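Local structure of cytochrome cL (Hyphomicrobium denitrificans, 2D0W) at residues I54-E57 / S58-C62. The protein carries a covalently bound haem for electron transfer and probably accepts electrons from methanol dehydrogenase during periplasmic methanol oxidation. Sequence-based numbering, arbitrary orientation.
Sequences IYLE and SCSGC. With HEM (protoporphyrin IX containing Fe), chain H.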
ATOM      1  N   ILE A  54       6.521   7.852   3.641  1.00 14.79           N
ATOM      2  CA  ILE A  54       7.250   6.577   3.471  1.00 13.25           C
ATOM      3  C   ILE A  54       7.519   6.353   1.984  1.00 12.17           C
ATOM      4  O   ILE A  54       8.672   6.149   1.568  1.00 10.34           O
ATOM      5  CB  ILE A  54       6.426   5.412   4.067  1.00 12.25           C
ATOM      6  CG1 ILE A  54       6.392   5.523   5.588  1.00 11.13           C
ATOM      7  CG2 ILE A  54       6.979   4.024   3.641  1.00 11.83           C
ATOM      8  CD1 ILE A  54       5.297   4.614   6.188  1.00 13.23           C
ATOM      9  N   TYR A  55       6.462   6.507   1.183  1.00 12.04           N
ATOM     10  CA  TYR A  55       6.511   6.368  -0.281  1.00 11.99           C
ATOM     11  C   TYR A  55       7.532   7.282  -0.952  1.00 12.36           C
ATOM     12  O   TYR A  55       8.363   6.882  -1.815  1.00 13.39           O
ATOM     13  CB  TYR A  55       5.099   6.612  -0.893  1.00 11.02           C
ATOM     14  CG  TYR A  55       5.162   6.529  -2.382  1.00  9.70           C
ATOM     15  CD1 TYR A  55       5.018   5.294  -3.041  1.00 11.02           C
ATOM     16  CD2 TYR A  55       5.431   7.663  -3.149  1.00 10.73           C
ATOM     17  CE1 TYR A  55       5.147   5.177  -4.414  1.00  7.15           C
ATOM     18  CE2 TYR A  55       5.512   7.549  -4.553  1.00 11.76           C
ATOM     19  CZ  TYR A  55       5.402   6.285  -5.145  1.00  9.69           C
ATOM     20  OH  TYR A  55       5.494   6.126  -6.488  1.00  9.16           O
ATOM     21  N   LEU A  56       7.507   8.528  -0.527  1.00 12.77           N
ATOM     22  CA  LEU A  56       8.317   9.527  -1.189  1.00 14.00           C
ATOM     23  C   LEU A  56       9.754   9.197  -0.922  1.00 14.32           C
ATOM     24  O   LEU A  56      10.603   9.314  -1.785  1.00 15.84           O
ATOM     25  CB  LEU A  56       7.973  10.936  -0.693  1.00 14.60           C
ATOM     26  CG  LEU A  56       6.697  11.565  -1.274  1.00 17.16           C
ATOM     27  CD1 LEU A  56       6.382  12.975  -0.675  1.00 18.86           C
ATOM     28  CD2 LEU A  56       6.758  11.610  -2.812  1.00 19.91           C
ATOM     29  N   GLU A  57      10.042   8.834   0.318  1.00 15.24           N
ATOM     30  CA  GLU A  57      11.425   8.627   0.687  1.00 14.40           C
ATOM     31  C   GLU A  57      12.050   7.382   0.070  1.00 14.34           C
ATOM     32  O   GLU A  57      13.237   7.375  -0.279  1.00 17.00           O
ATOM     33  CB  GLU A  57      11.585   8.668   2.201  1.00 17.16           C
ATOM     34  CG  GLU A  57      11.630  10.150   2.680  1.00 19.09           C
ATOM     35  CD  GLU A  57      12.919  10.863   2.279  1.00 22.58           C
ATOM     36  OE1 GLU A  57      13.902  10.183   1.952  1.00 25.07           O
ATOM     37  OE2 GLU A  57      12.965  12.120   2.305  1.00 24.58           O
ATOM     38  N   SER A  58      11.273   6.329  -0.068  1.00 13.96           N
ATOM     39  CA  SER A  58      11.880   5.046  -0.400  1.00 13.82           C
ATOM     40  C   SER A  58      11.462   4.464  -1.752  1.00 13.42           C
ATOM     41  O   SER A  58      12.079   3.503  -2.236  1.00 10.68           O
ATOM     42  CB  SER A  58      11.638   4.042   0.761  1.00 16.80           C
ATOM     43  OG  SER A  58      12.574   4.293   1.876  1.00 15.77           O
ATOM     44  N   CYS A  59      10.407   5.007  -2.357  1.00 12.69           N
ATOM     45  CA  CYS A  59       9.844   4.392  -3.551  1.00 12.30           C
ATOM     46  C   CYS A  59       9.770   5.331  -4.749  1.00 12.76           C
ATOM     47  O   CYS A  59       9.777   4.873  -5.884  1.00 12.54           O
ATOM     48  CB  CYS A  59       8.406   3.844  -3.259  1.00 10.99           C
ATOM     49  SG  CYS A  59       8.154   3.035  -1.688  1.00 11.72           S
ATOM     50  N   SER A  60       9.653   6.628  -4.517  1.00 12.78           N
ATOM     51  CA  SER A  60       9.265   7.516  -5.596  1.00 15.20           C
ATOM     52  C   SER A  60      10.432   7.797  -6.554  1.00 15.99           C
ATOM     53  O   SER A  60      10.200   8.200  -7.682  1.00 16.13           O
ATOM     54  CB  SER A  60       8.681   8.827  -5.085  1.00 17.34           C
ATOM     55  OG  SER A  60       9.688   9.647  -4.521  1.00 18.20           O
ATOM     56  N   GLY A  61      11.663   7.566  -6.112  1.00 15.13           N
ATOM     57  CA  GLY A  61      12.821   7.700  -7.004  1.00 16.53           C
ATOM     58  C   GLY A  61      12.685   6.762  -8.186  1.00 17.39           C
ATOM     59  O   GLY A  61      13.094   7.073  -9.292  1.00 18.03           O
ATOM     60  N   CYS A  62      12.066   5.610  -7.971  1.00 15.01           N
ATOM     61  CA  CYS A  62      11.830   4.691  -9.068  1.00 15.70           C
ATOM     62  C   CYS A  62      10.406   4.708  -9.648  1.00 15.53           C
ATOM     63  O   CYS A  62      10.214   4.470 -10.843  1.00 14.64           O
ATOM     64  CB  CYS A  62      12.163   3.294  -8.595  1.00 16.53           C
ATOM     65  SG  CYS A  62      13.951   3.114  -8.218  1.00 20.61           S
TER
HETATM   66  CHA HEM H 200       7.833  -3.385  -9.393  1.00 11.45           C
HETATM   67  CHB HEM H 200       6.258  -1.136  -5.363  1.00 11.35           C
HETATM   68  CHC HEM H 200      10.686   0.669  -4.415  1.00 11.09           C
HETATM   69  CHD HEM H 200      11.833  -0.545  -8.973  1.00 12.06           C
HETATM   70  C1A HEM H 200       6.994  -3.014  -8.340  1.00 13.45           C
HETATM   71  C2A HEM H 200       5.641  -3.474  -8.053  1.00 10.27           C
HETATM   72  C3A HEM H 200       5.216  -2.828  -6.967  1.00 12.24           C
HETATM   73  C4A HEM H 200       6.273  -1.952  -6.478  1.00 13.60           C
HETATM   74  CMA HEM H 200       3.819  -2.947  -6.276  1.00 11.38           C
HETATM   75  CAA HEM H 200       4.826  -4.466  -8.914  1.00 10.58           C
HETATM   76  CBA HEM H 200       4.133  -3.621  -9.997  1.00 10.55           C
HETATM   77  CGA HEM H 200       3.149  -4.433 -10.831  1.00 15.58           C
HETATM   78  O1A HEM H 200       2.762  -5.552 -10.415  1.00 14.75           O
HETATM   79  O2A HEM H 200       2.767  -3.945 -11.921  1.00 17.30           O
HETATM   80  C1B HEM H 200       7.324  -0.493  -4.721  1.00 14.31           C
HETATM   81  C2B HEM H 200       7.355   0.252  -3.458  1.00 13.21           C
HETATM   82  C3B HEM H 200       8.508   0.635  -3.194  1.00 11.92           C
HETATM   83  C4B HEM H 200       9.390   0.296  -4.268  1.00 12.69           C
HETATM   84  CMB HEM H 200       6.067   0.515  -2.680  1.00 12.82           C
HETATM   85  CAB HEM H 200       9.003   1.128  -1.824  1.00 11.21           C
HETATM   86  CBB HEM H 200       8.792   0.436  -0.747  1.00  9.54           C
HETATM   87  C1C HEM H 200      11.393   0.522  -5.589  1.00 14.09           C
HETATM   88  C2C HEM H 200      12.820   0.832  -5.810  1.00 12.99           C
HETATM   89  C3C HEM H 200      13.102   0.551  -7.069  1.00 15.39           C
HETATM   90  C4C HEM H 200      11.921  -0.079  -7.682  1.00 13.11           C
HETATM   91  CMC HEM H 200      13.545   1.812  -4.901  1.00 13.84           C
HETATM   92  CAC HEM H 200      14.320   0.975  -7.952  1.00 14.46           C
HETATM   93  CBC HEM H 200      15.503   0.838  -7.418  1.00 12.62           C
HETATM   94  C1D HEM H 200      10.961  -1.479  -9.495  1.00 11.53           C
HETATM   95  C2D HEM H 200      11.132  -2.221 -10.730  1.00 14.72           C
HETATM   96  C3D HEM H 200       9.900  -3.111 -10.858  1.00 11.95           C
HETATM   97  C4D HEM H 200       9.072  -2.814  -9.706  1.00 11.93           C
HETATM   98  CMD HEM H 200      12.342  -2.126 -11.710  1.00 13.15           C
HETATM   99  CAD HEM H 200       9.544  -4.154 -11.978  1.00 13.10           C
HETATM  100  CBD HEM H 200       9.868  -5.488 -11.300  1.00 15.88           C
HETATM  101  CGD HEM H 200       9.265  -6.686 -11.992  1.00 17.09           C
HETATM  102  O1D HEM H 200       9.391  -7.816 -11.488  1.00 16.27           O
HETATM  103  O2D HEM H 200       8.635  -6.491 -13.041  1.00 17.21           O
HETATM  104  NA  HEM H 200       7.316  -2.086  -7.368  1.00 13.94           N
HETATM  105  NB  HEM H 200       8.614  -0.350  -5.185  1.00 11.54           N
HETATM  106  NC  HEM H 200      10.894  -0.080  -6.734  1.00 15.50           N
HETATM  107  ND  HEM H 200       9.733  -1.844  -8.952  1.00 12.13           N
HETATM  108 FE   HEM H 200       9.158  -1.159  -6.994  1.00 14.17          FE
HETATM  109  O   HOH W   1      10.659   5.378   3.494  1.00 23.21           O
HETATM  110  O   HOH W   2      12.855   7.343  -3.345  1.00 24.15           O
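Tyr55 O takes two backbone N-H groups as helix 48-58 runs out, a bond from Cys59 N (2.8 Å) and a weak one from Ser60 N, while Ser58 N still makes the helical bond to Ile54 O. This is where the class I cytochrome c fold leads from the first helix of its haem-binding core, 48-58, into the CXXCH haem-attachment motif, with Cys59 and Cys62 as its two cysteines and the axial ligand His63 next in the chain. The chain breaks out of the helix at Cys59, which also stands at the N-cap position of helix 60-63. The buried Tyr55 ring, its CG anti to the backbone N (chi1 178°), packs against this bend: Cys59 C and Ser60 N lie over one face, Ser60 N offset toward the rim, CD1 meets Cys59 CB at 3.7 Å, and CE2 meets Ser60 CB at 3.5 Å. Cys59 SG stands obliquely to the ring, 4.9 Å from its centroid. The phenol OH is hydrogen-bonded to Gly64 O beyond the motif, and Trp121 of helix 112-124 meets the ring. Ser60 OG reaches back to Leu56 O (2.9 Å), in the carbonyl plane on a lone pair. One water links Ile54 O to Ser58 OG; another links Gly61 N to Glu57 O, the latter weakly. Thioether bonds fix the haem at both cysteines, Cys59 SG to HEM CAB and, at 2.2 Å, Cys62 SG to HEM CAC.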